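Local coordinates for RabGDI protein (Plasmodium falciparum 3D7, PDB 3P1W) that probably binds prenylated Rab GTPases in their GDP-bound form and holds back nucleotide release, at residues 65-70 with 407-412; 126-131 with 137-142; 172-177 with 228-233. All blocks are in the same frame, centred on the assembly; numbering follows the deposited sequence.

Contact 1: 65-70 with 407-412; sequences TNLYNT and EKFVKI
A helix laid against a beta sheet makes this contact: Leu67 and Tyr68 of helix 64-71 pack on Phe409 of strand 405-418, which pairs in antiparallel fashion with strand 320-333 in a large mixed sheet of the GDI fold. The short axes are 10.0 Å apart at their closest and cross at 63°. No hydrogen bond links the two segments directly.

Phe409 is buried and meets both helix residues, Leu67 over a face of its ring and Tyr68 at an edge. CD2 of Leu67 sits 3.9 Å from the centroid of the Phe409 ring, a CH-pi contact. With CG of Leu67 anti to the backbone N (chi1 -175°), the forked end is carried onto that face, and CG of Leu67 lies 3.7 Å from CE1 of Phe409. The aromatic pair is an offset edge-to-face stack, the edge of Phe409 toward the face of Tyr68, with planes at 77°. CE1 of Tyr68 is 3.8 Å from CZ of Phe409. Lys72, just past the segment, adds a cation-pi contact to Phe409. Loop residues Ile77, Pro78 and Tyr81 also pack on Tyr68.

The phenol reaches the strand at Glu407 as well. A water in the plane of the Tyr68 ring is hydrogen-bonded to OH of Tyr68 at 2.6 Å. It donates a weak bond to OE2 of Glu407.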
loop_
_atom_site.group_PDB
_atom_site.type_symbol
_atom_site.label_atom_id
_atom_site.label_comp_id
_atom_site.label_asym_id
_atom_site.label_seq_id
_atom_site.Cartn_x
_atom_site.Cartn_y
_atom_site.Cartn_z
ATOM N N THR A 65 5.653 -13.029 20.026
ATOM C CA THR A 65 6.318 -14.322 19.873
ATOM C C THR A 65 6.761 -14.533 18.439
ATOM O O THR A 65 7.893 -14.926 18.175
ATOM C CB THR A 65 5.408 -15.465 20.318
ATOM O OG1 THR A 65 5.179 -15.332 21.719
ATOM C CG2 THR A 65 6.028 -16.840 20.025
ATOM N N ASN A 66 5.876 -14.246 17.501
ATOM C CA ASN A 66 6.179 -14.556 16.133
ATOM C C ASN A 66 7.115 -13.528 15.517
ATOM O O ASN A 66 7.954 -13.900 14.732
ATOM C CB ASN A 66 4.904 -14.821 15.340
ATOM C CG ASN A 66 4.269 -16.151 15.731
ATOM O OD1 ASN A 66 4.946 -17.190 15.807
ATOM N ND2 ASN A 66 2.985 -16.125 16.012
ATOM N N LEU A 67 7.037 -12.268 15.953
ATOM C CA LEU A 67 7.952 -11.237 15.473
ATOM C C LEU A 67 9.367 -11.641 15.868
ATOM O O LEU A 67 10.288 -11.651 15.042
ATOM C CB LEU A 67 7.573 -9.884 16.075
ATOM C CG LEU A 67 8.300 -8.641 15.636
ATOM C CD1 LEU A 67 7.997 -8.361 14.148
ATOM C CD2 LEU A 67 7.906 -7.463 16.535
ATOM N N TYR A 68 9.520 -12.037 17.137
ATOM C CA TYR A 68 10.825 -12.414 17.653
ATOM C C TYR A 68 11.311 -13.729 17.063
ATOM O O TYR A 68 12.486 -13.856 16.731
ATOM C CB TYR A 68 10.830 -12.421 19.212
ATOM C CG TYR A 68 11.249 -11.083 19.794
ATOM C CD1 TYR A 68 10.369 -9.995 19.814
ATOM C CD2 TYR A 68 12.535 -10.888 20.277
ATOM C CE1 TYR A 68 10.767 -8.741 20.290
ATOM C CE2 TYR A 68 12.931 -9.649 20.768
ATOM C CZ TYR A 68 12.047 -8.584 20.768
ATOM O OH TYR A 68 12.442 -7.368 21.256
ATOM N N ASN A 69 10.425 -14.710 16.912
ATOM C CA ASN A 69 10.828 -15.986 16.318
ATOM C C ASN A 69 11.328 -15.787 14.901
ATOM O O ASN A 69 12.258 -16.485 14.454
ATOM C CB ASN A 69 9.678 -17.012 16.322
ATOM C CG ASN A 69 9.471 -17.673 17.691
ATOM O OD1 ASN A 69 10.249 -17.469 18.627
ATOM N ND2 ASN A 69 8.403 -18.464 17.809
ATOM N N THR A 70 10.690 -14.851 14.197
ATOM C CA THR A 70 10.969 -14.604 12.784
ATOM C C THR A 70 12.252 -13.829 12.566
ATOM O O THR A 70 13.041 -14.197 11.721
ATOM C CB THR A 70 9.779 -13.859 12.101
ATOM O OG1 THR A 70 8.613 -14.697 12.157
ATOM C CG2 THR A 70 10.112 -13.490 10.650
ATOM N N GLU A 407 14.122 -1.258 19.131
ATOM C CA GLU A 407 14.444 -2.464 18.369
ATOM C C GLU A 407 14.133 -2.261 16.890
ATOM O O GLU A 407 13.204 -1.520 16.537
ATOM C CB GLU A 407 13.616 -3.655 18.845
ATOM C CG GLU A 407 13.784 -4.059 20.317
ATOM C CD GLU A 407 15.163 -4.571 20.665
ATOM O OE1 GLU A 407 15.925 -4.983 19.754
ATOM O OE2 GLU A 407 15.473 -4.611 21.882
ATOM N N LYS A 408 14.904 -2.940 16.045
ATOM C CA LYS A 408 14.732 -2.936 14.592
ATOM C C LYS A 408 14.538 -4.370 14.092
ATOM O O LYS A 408 15.246 -5.297 14.506
ATOM C CB LYS A 408 15.960 -2.378 13.889
ATOM C CG LYS A 408 16.136 -0.888 14.008
ATOM C CD LYS A 408 17.507 -0.474 13.467
ATOM C CE LYS A 408 17.858 0.969 13.888
ATOM N NZ LYS A 408 19.235 1.349 13.398
ATOM N N PHE A 409 13.586 -4.539 13.206
ATOM C CA PHE A 409 13.329 -5.814 12.559
ATOM C C PHE A 409 13.363 -5.587 11.024
ATOM O O PHE A 409 12.447 -4.996 10.474
ATOM C CB PHE A 409 11.964 -6.328 12.989
ATOM C CG PHE A 409 11.754 -6.367 14.478
ATOM C CD1 PHE A 409 11.910 -7.548 15.173
ATOM C CD2 PHE A 409 11.426 -5.211 15.195
ATOM C CE1 PHE A 409 11.704 -7.618 16.554
ATOM C CE2 PHE A 409 11.245 -5.258 16.572
ATOM C CZ PHE A 409 11.382 -6.482 17.262
ATOM N N VAL A 410 14.427 -6.027 10.368
ATOM C CA VAL A 410 14.685 -5.713 8.984
ATOM C C VAL A 410 14.416 -6.894 8.070
ATOM O O VAL A 410 14.823 -8.028 8.378
ATOM C CB VAL A 410 16.140 -5.322 8.745
ATOM C CG1 VAL A 410 16.340 -5.040 7.252
ATOM C CG2 VAL A 410 16.521 -4.102 9.597
ATOM N N LYS A 411 13.706 -6.655 6.966
ATOM C CA LYS A 411 13.435 -7.692 5.963
ATOM C C LYS A 411 13.671 -7.122 4.571
ATOM O O LYS A 411 13.120 -6.071 4.201
ATOM C CB LYS A 411 12.001 -8.234 6.067
ATOM C CG LYS A 411 11.728 -9.420 5.180
ATOM C CD LYS A 411 10.324 -9.959 5.458
ATOM C CE LYS A 411 9.996 -11.151 4.561
ATOM N NZ LYS A 411 8.666 -11.672 4.929
ATOM N N ILE A 412 14.529 -7.798 3.821
ATOM C CA ILE A 412 14.784 -7.445 2.442
ATOM C C ILE A 412 14.200 -8.525 1.538
ATOM O O ILE A 412 14.447 -9.734 1.747
ATOM C CB ILE A 412 16.285 -7.267 2.177
ATOM C CG1 ILE A 412 16.843 -6.121 3.021
ATOM C CG2 ILE A 412 16.532 -7.002 0.666
ATOM C CD1 ILE A 412 18.411 -6.117 3.114
HETATM O O HOH W 1 14.910 -7.323 22.149
#

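Contact 2: 126-131 with 137-142; sequences YQHQKK and EKFIHK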
loop_
_atom_site.group_PDB
_atom_site.type_symbol
_atom_site.label_atom_id
_atom_site.label_comp_id
_atom_site.label_asym_id
_atom_site.label_seq_id
_atom_site.Cartn_x
_atom_site.Cartn_y
_atom_site.Cartn_z
ATOM N N TYR A 126 8.435 15.075 3.491
ATOM C CA TYR A 126 9.807 15.540 3.789
ATOM C C TYR A 126 10.219 16.647 2.825
ATOM O O TYR A 126 10.117 16.499 1.603
ATOM C CB TYR A 126 10.721 14.339 3.631
ATOM C CG TYR A 126 12.140 14.459 4.103
ATOM C CD1 TYR A 126 12.577 13.712 5.178
ATOM C CD2 TYR A 126 13.074 15.206 3.395
ATOM C CE1 TYR A 126 13.891 13.740 5.573
ATOM C CE2 TYR A 126 14.392 15.232 3.780
ATOM C CZ TYR A 126 14.781 14.489 4.883
ATOM O OH TYR A 126 16.077 14.510 5.295
ATOM N N GLN A 127 10.670 17.768 3.391
ATOM C CA GLN A 127 11.261 18.859 2.656
ATOM C C GLN A 127 12.267 19.509 3.638
ATOM O O GLN A 127 11.881 20.143 4.622
ATOM C CB GLN A 127 10.202 19.885 2.194
ATOM C CG GLN A 127 10.799 20.972 1.294
ATOM C CD GLN A 127 10.056 22.299 1.323
ATOM O OE1 GLN A 127 10.532 23.282 1.911
ATOM N NE2 GLN A 127 8.896 22.343 0.673
ATOM N N HIS A 128 13.544 19.269 3.399
ATOM C CA HIS A 128 14.577 19.774 4.284
ATOM C C HIS A 128 14.661 21.305 4.180
ATOM O O HIS A 128 14.720 21.871 3.083
ATOM C CB HIS A 128 15.908 19.170 3.933
ATOM C CG HIS A 128 17.006 19.535 4.887
ATOM N ND1 HIS A 128 18.233 19.990 4.465
ATOM C CD2 HIS A 128 17.056 19.521 6.241
ATOM C CE1 HIS A 128 19.004 20.215 5.516
ATOM N NE2 HIS A 128 18.317 19.923 6.606
ATOM N N GLN A 129 14.638 21.945 5.335
ATOM C CA GLN A 129 14.835 23.384 5.417
ATOM C C GLN A 129 16.021 23.606 6.331
ATOM O O GLN A 129 16.035 23.155 7.482
ATOM C CB GLN A 129 13.574 24.034 5.961
ATOM C CG GLN A 129 12.368 23.814 5.021
ATOM C CD GLN A 129 11.060 24.307 5.594
ATOM O OE1 GLN A 129 10.981 24.696 6.765
ATOM N NE2 GLN A 129 10.021 24.310 4.765
ATOM N N LYS A 130 17.039 24.277 5.807
ATOM C CA LYS A 130 18.260 24.516 6.583
ATOM C C LYS A 130 18.023 25.484 7.745
ATOM O O LYS A 130 17.178 26.356 7.659
ATOM C CB LYS A 130 19.357 25.047 5.658
ATOM C CG LYS A 130 19.813 24.009 4.633
ATOM C CD LYS A 130 21.027 24.511 3.823
ATOM C CE LYS A 130 21.761 23.340 3.131
ATOM N NZ LYS A 130 23.168 23.716 2.765
ATOM N N LYS A 131 18.766 25.297 8.830
ATOM C CA LYS A 131 18.718 26.201 9.993
ATOM C C LYS A 131 18.964 27.633 9.549
ATOM O O LYS A 131 19.883 27.901 8.780
ATOM C CB LYS A 131 19.776 25.783 11.018
ATOM C CG LYS A 131 19.898 26.639 12.268
ATOM C CD LYS A 131 20.913 25.967 13.203
ATOM C CE LYS A 131 21.518 26.892 14.196
ATOM N NZ LYS A 131 22.761 26.254 14.773
ATOM N N GLU A 137 16.185 24.118 11.873
ATOM C CA GLU A 137 16.264 23.159 10.787
ATOM C C GLU A 137 14.995 22.291 10.855
ATOM O O GLU A 137 14.525 21.960 11.944
ATOM C CB GLU A 137 17.522 22.311 10.921
ATOM C CG GLU A 137 17.699 21.260 9.838
ATOM C CD GLU A 137 18.986 20.500 9.955
ATOM O OE1 GLU A 137 19.456 20.313 11.088
ATOM O OE2 GLU A 137 19.533 20.090 8.914
ATOM N N LYS A 138 14.421 21.985 9.703
ATOM C CA LYS A 138 13.220 21.139 9.664
ATOM C C LYS A 138 13.345 20.103 8.577
ATOM O O LYS A 138 14.056 20.321 7.584
ATOM C CB LYS A 138 11.969 21.968 9.431
ATOM C CG LYS A 138 11.675 23.000 10.549
ATOM C CD LYS A 138 10.574 23.909 10.091
ATOM C CE LYS A 138 10.219 24.974 11.134
ATOM N NZ LYS A 138 11.326 25.947 11.305
ATOM N N PHE A 139 12.599 19.009 8.760
ATOM C CA PHE A 139 12.633 17.872 7.844
ATOM C C PHE A 139 11.271 17.475 7.332
ATOM O O PHE A 139 11.129 17.223 6.143
ATOM C CB PHE A 139 13.289 16.668 8.496
ATOM C CG PHE A 139 14.720 16.902 8.872
ATOM C CD1 PHE A 139 15.721 16.737 7.942
ATOM C CD2 PHE A 139 15.054 17.292 10.160
ATOM C CE1 PHE A 139 17.069 16.984 8.282
ATOM C CE2 PHE A 139 16.387 17.530 10.522
ATOM C CZ PHE A 139 17.395 17.369 9.573
ATOM N N ILE A 140 10.286 17.399 8.215
ATOM C CA ILE A 140 8.965 16.930 7.803
ATOM C C ILE A 140 7.857 17.879 8.209
ATOM O O ILE A 140 7.978 18.610 9.213
ATOM C CB ILE A 140 8.687 15.514 8.312
ATOM C CG1 ILE A 140 8.676 15.482 9.843
ATOM C CG2 ILE A 140 9.717 14.536 7.698
ATOM C CD1 ILE A 140 8.398 14.119 10.470
ATOM N N HIS A 141 6.799 17.884 7.398
ATOM C CA HIS A 141 5.739 18.877 7.464
ATOM C C HIS A 141 4.381 18.242 7.141
ATOM O O HIS A 141 4.301 17.313 6.347
ATOM C CB HIS A 141 6.012 20.001 6.455
ATOM C CG HIS A 141 7.435 20.480 6.435
ATOM N ND1 HIS A 141 7.866 21.587 7.139
ATOM C CD2 HIS A 141 8.523 20.005 5.777
ATOM C CE1 HIS A 141 9.162 21.755 6.938
ATOM N NE2 HIS A 141 9.586 20.813 6.109
ATOM N N LYS A 142 3.324 18.754 7.764
ATOM C CA LYS A 142 1.972 18.354 7.440
ATOM C C LYS A 142 1.696 18.642 5.991
ATOM O O LYS A 142 2.113 19.680 5.476
ATOM C CB LYS A 142 0.952 19.129 8.247
ATOM C CG LYS A 142 0.810 18.705 9.667
ATOM C CD LYS A 142 -0.201 19.664 10.356
ATOM C CE LYS A 142 -0.609 19.194 11.743
ATOM N NZ LYS A 142 -1.640 20.135 12.335
#
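Strands 126-129 and 138-142 run antiparallel with a strong twist, their short axes 4.6 Å apart at an angle of 136°. Tyr126 and Ile140 form a non-hydrogen-bonded pair, Gln129 and Lys138 a hydrogen-bonded one. The register slips by one residue between them, a beta bulge. Lys138 and Gln129 exchange two backbone bonds, and Gln127 N donates to Phe139 O.

At the bulge a side chain takes up a backbone acceptor. NE2 of His141 donates to O of Gln127 at 2.8 Å, in the ring plane and on a carbonyl lone pair. The CG of His141 stands beside its backbone N (chi1 -44°), and the ring reaches across to the other strand. CE1 of His141 also lies 3.5 Å from CD of Gln129. That amide is fixed by its NE2, which donates to OE1 of Gln127 and to the carbonyl of Pro154.

His128 and Glu137 meet near the loop that joins the strands. NE2 of His128 gives a nearly straight bond of 2.6 Å to OE2 of Glu137 (167° at the hydrogen), using the anti lone pair of the carboxylate. Beside it the rings of His128 and Phe139 are nearly parallel but slid apart, with CD2 of His128 3.3 Å from CE1 of Phe139. On the other side of the sheet from Gln129 and Lys138, Tyr126 has O of Phe139 over one ring face and CD1 3.9 Å from CG2 of Ile140. Ile348 and Ile350 of strand 346-350 continue this apolar layer.

The arrangement is a twisted beta hairpin with a bulge, its strands joined by the loop between Gln129 and Lys138. It is part of the large mixed sheet, where strand 117-129 also pairs with strand 346-350.

Contact 3: 172-177 with 228-233; sequences SEWDAN and LTLERI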
loop_
_atom_site.group_PDB
_atom_site.type_symbol
_atom_site.label_atom_id
_atom_site.label_comp_id
_atom_site.label_asym_id
_atom_site.label_seq_id
_atom_site.Cartn_x
_atom_site.Cartn_y
_atom_site.Cartn_z
ATOM N N SER A 172 -10.671 22.304 -6.241
ATOM C CA SER A 172 -11.864 22.044 -5.446
ATOM C C SER A 172 -13.160 22.233 -6.264
ATOM O O SER A 172 -14.149 21.539 -6.025
ATOM C CB SER A 172 -11.874 22.967 -4.230
ATOM O OG SER A 172 -12.893 22.608 -3.325
ATOM N N GLU A 173 -13.137 23.141 -7.237
ATOM C CA GLU A 173 -14.313 23.402 -8.093
ATOM C C GLU A 173 -14.216 22.809 -9.498
ATOM O O GLU A 173 -15.162 22.891 -10.280
ATOM C CB GLU A 173 -14.538 24.895 -8.190
ATOM C CG GLU A 173 -14.959 25.492 -6.874
ATOM C CD GLU A 173 -15.461 26.892 -7.034
ATOM O OE1 GLU A 173 -16.475 27.086 -7.747
ATOM O OE2 GLU A 173 -14.839 27.801 -6.450
ATOM N N TRP A 174 -13.074 22.201 -9.799
ATOM C CA TRP A 174 -12.813 21.615 -11.105
ATOM C C TRP A 174 -13.612 20.322 -11.325
ATOM O O TRP A 174 -13.795 19.518 -10.401
ATOM C CB TRP A 174 -11.315 21.340 -11.227
ATOM C CG TRP A 174 -10.887 20.733 -12.499
ATOM C CD1 TRP A 174 -10.486 21.382 -13.629
ATOM C CD2 TRP A 174 -10.764 19.338 -12.769
ATOM N NE1 TRP A 174 -10.129 20.473 -14.595
ATOM C CE2 TRP A 174 -10.296 19.209 -14.095
ATOM C CE3 TRP A 174 -11.008 18.184 -12.018
ATOM C CZ2 TRP A 174 -10.075 17.961 -14.694
ATOM C CZ3 TRP A 174 -10.788 16.944 -12.608
ATOM C CH2 TRP A 174 -10.322 16.845 -13.937
ATOM N N ASP A 175 -14.074 20.139 -12.563
ATOM C CA ASP A 175 -14.840 18.958 -12.963
ATOM C C ASP A 175 -14.396 18.519 -14.350
ATOM O O ASP A 175 -14.441 19.306 -15.306
ATOM C CB ASP A 175 -16.340 19.271 -12.972
ATOM C CG ASP A 175 -17.208 18.033 -13.209
ATOM O OD1 ASP A 175 -16.895 17.206 -14.095
ATOM O OD2 ASP A 175 -18.233 17.904 -12.508
ATOM N N ALA A 176 -14.011 17.251 -14.461
ATOM C CA ALA A 176 -13.503 16.696 -15.710
ATOM C C ALA A 176 -14.499 16.837 -16.872
ATOM O O ALA A 176 -14.089 16.852 -18.036
ATOM C CB ALA A 176 -13.130 15.231 -15.515
ATOM N N ASN A 177 -15.791 16.957 -16.550
ATOM C CA ASN A 177 -16.864 16.963 -17.556
ATOM C C ASN A 177 -17.624 18.283 -17.679
ATOM O O ASN A 177 -18.570 18.382 -18.469
ATOM C CB ASN A 177 -17.850 15.828 -17.255
ATOM C CG ASN A 177 -17.203 14.462 -17.333
ATOM O OD1 ASN A 177 -17.291 13.664 -16.398
ATOM N ND2 ASN A 177 -16.532 14.189 -18.445
ATOM N N LEU A 228 -5.880 13.672 -15.468
ATOM C CA LEU A 228 -5.486 12.498 -14.689
ATOM C C LEU A 228 -5.025 12.913 -13.294
ATOM O O LEU A 228 -5.391 12.294 -12.291
ATOM C CB LEU A 228 -4.359 11.749 -15.405
ATOM C CG LEU A 228 -4.686 11.122 -16.762
ATOM C CD1 LEU A 228 -3.409 11.055 -17.643
ATOM C CD2 LEU A 228 -5.352 9.752 -16.590
ATOM N N THR A 229 -4.254 13.993 -13.235
ATOM C CA THR A 229 -3.656 14.435 -11.987
ATOM C C THR A 229 -4.642 15.289 -11.187
ATOM O O THR A 229 -4.748 15.164 -9.970
ATOM C CB THR A 229 -2.355 15.188 -12.258
ATOM O OG1 THR A 229 -1.427 14.308 -12.916
ATOM C CG2 THR A 229 -1.747 15.695 -10.952
ATOM N N LEU A 230 -5.409 16.124 -11.882
ATOM C CA LEU A 230 -6.415 16.918 -11.216
ATOM C C LEU A 230 -7.410 16.020 -10.480
ATOM O O LEU A 230 -7.799 16.328 -9.358
ATOM C CB LEU A 230 -7.131 17.843 -12.220
ATOM C CG LEU A 230 -6.273 18.986 -12.773
ATOM C CD1 LEU A 230 -6.940 19.627 -14.009
ATOM C CD2 LEU A 230 -6.019 20.052 -11.701
ATOM N N GLU A 231 -7.816 14.920 -11.106
ATOM C CA GLU A 231 -8.766 13.999 -10.480
ATOM C C GLU A 231 -8.193 13.413 -9.200
ATOM O O GLU A 231 -8.886 13.274 -8.203
ATOM C CB GLU A 231 -9.142 12.850 -11.438
ATOM C CG GLU A 231 -10.043 13.254 -12.588
ATOM C CD GLU A 231 -11.498 13.456 -12.188
ATOM O OE1 GLU A 231 -11.796 13.635 -10.985
ATOM O OE2 GLU A 231 -12.351 13.453 -13.099
ATOM N N ARG A 232 -6.917 13.071 -9.242
ATOM C CA ARG A 232 -6.246 12.474 -8.096
ATOM C C ARG A 232 -6.084 13.469 -6.956
ATOM O O ARG A 232 -6.324 13.140 -5.791
ATOM C CB ARG A 232 -4.889 11.929 -8.521
ATOM C CG ARG A 232 -5.003 10.677 -9.393
ATOM C CD ARG A 232 -3.690 10.329 -10.013
ATOM N NE ARG A 232 -2.759 9.773 -9.039
ATOM C CZ ARG A 232 -2.702 8.485 -8.687
ATOM N NH1 ARG A 232 -3.521 7.581 -9.219
ATOM N NH2 ARG A 232 -1.811 8.101 -7.794
ATOM N N ILE A 233 -5.685 14.688 -7.290
ATOM C CA ILE A 233 -5.574 15.758 -6.288
ATOM C C ILE A 233 -6.947 16.049 -5.699
ATOM O O ILE A 233 -7.104 16.091 -4.485
ATOM C CB ILE A 233 -4.901 17.033 -6.858
ATOM C CG1 ILE A 233 -3.466 16.710 -7.266
ATOM C CG2 ILE A 233 -4.882 18.163 -5.806
ATOM C CD1 ILE A 233 -2.685 17.875 -7.856
HETATM O O HOH W 2 -14.103 15.544 -12.142
#
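The chain leaving helix 158-173 passes alongside helix 226-243, with the CA atoms of Trp174 and Leu230 7.9 Å apart and Ala176 nearest to Glu231. Trp174 is the main residue of the loop side. A chi1 of 180° turns its indole away from the backbone N and toward the helix.

Leu230 lies over one face of this indole, its side chain at about a right angle to that of Trp174. CB of Leu230 sits 3.6 Å from the centroid of the six-membered ring of Trp174, only 5° off the ring normal, a CH-pi contact. CD1 of Leu230 touches the pyrrole part, 3.4 Å from both NE1 and CE2 of Trp174. NE1 of Trp174 is buried here and has no polar partner in the model. The opposite face of the ring bears the backbone N of Ala176.

Asp175 makes an Asx turn: its OD1 accepts from N of Asn177 at 2.7 Å. OD2 of Asp175 forms a salt bridge with Lys178. This turn follows the helix in an alpha-helical part of the GDI fold, where Tyr170 and Trp182 also meet the Trp174 ring and Met192 packs on Leu230.

Glu231 approaches the indole at its edge. Its chain bends at chi2 (-76°), bringing CD of Glu231 3.6 Å from CZ3 of Trp174, with the carboxylate plane almost perpendicular to the indole. OE2 of Glu231 comes within 3.1 Å of CB of Ala176. A water joins the two segments, accepting from N of Ala176 at 2.9 Å and donating to OE2 of Glu231.

Contacts 1 and 2 reach the same mixed sheet, though their nearest atoms are about 16 Å apart. Contact 1 sets a helix against one of its strands and is buried. Contact 2 is a hairpin within that sheet. Contact 3 packs the loop after helix 158-173 on helix 226-243 and lies across the chain's centre from contact 1. Contacts 2 and 3 are both partly buried. The chemistry follows these places. Contact 2 is held by direct backbone and histidine hydrogen bonds. Contacts 1 and 3 have none between their segments; each relies on an aromatic ring with a leucine over one face, plus one water that reaches a glutamate.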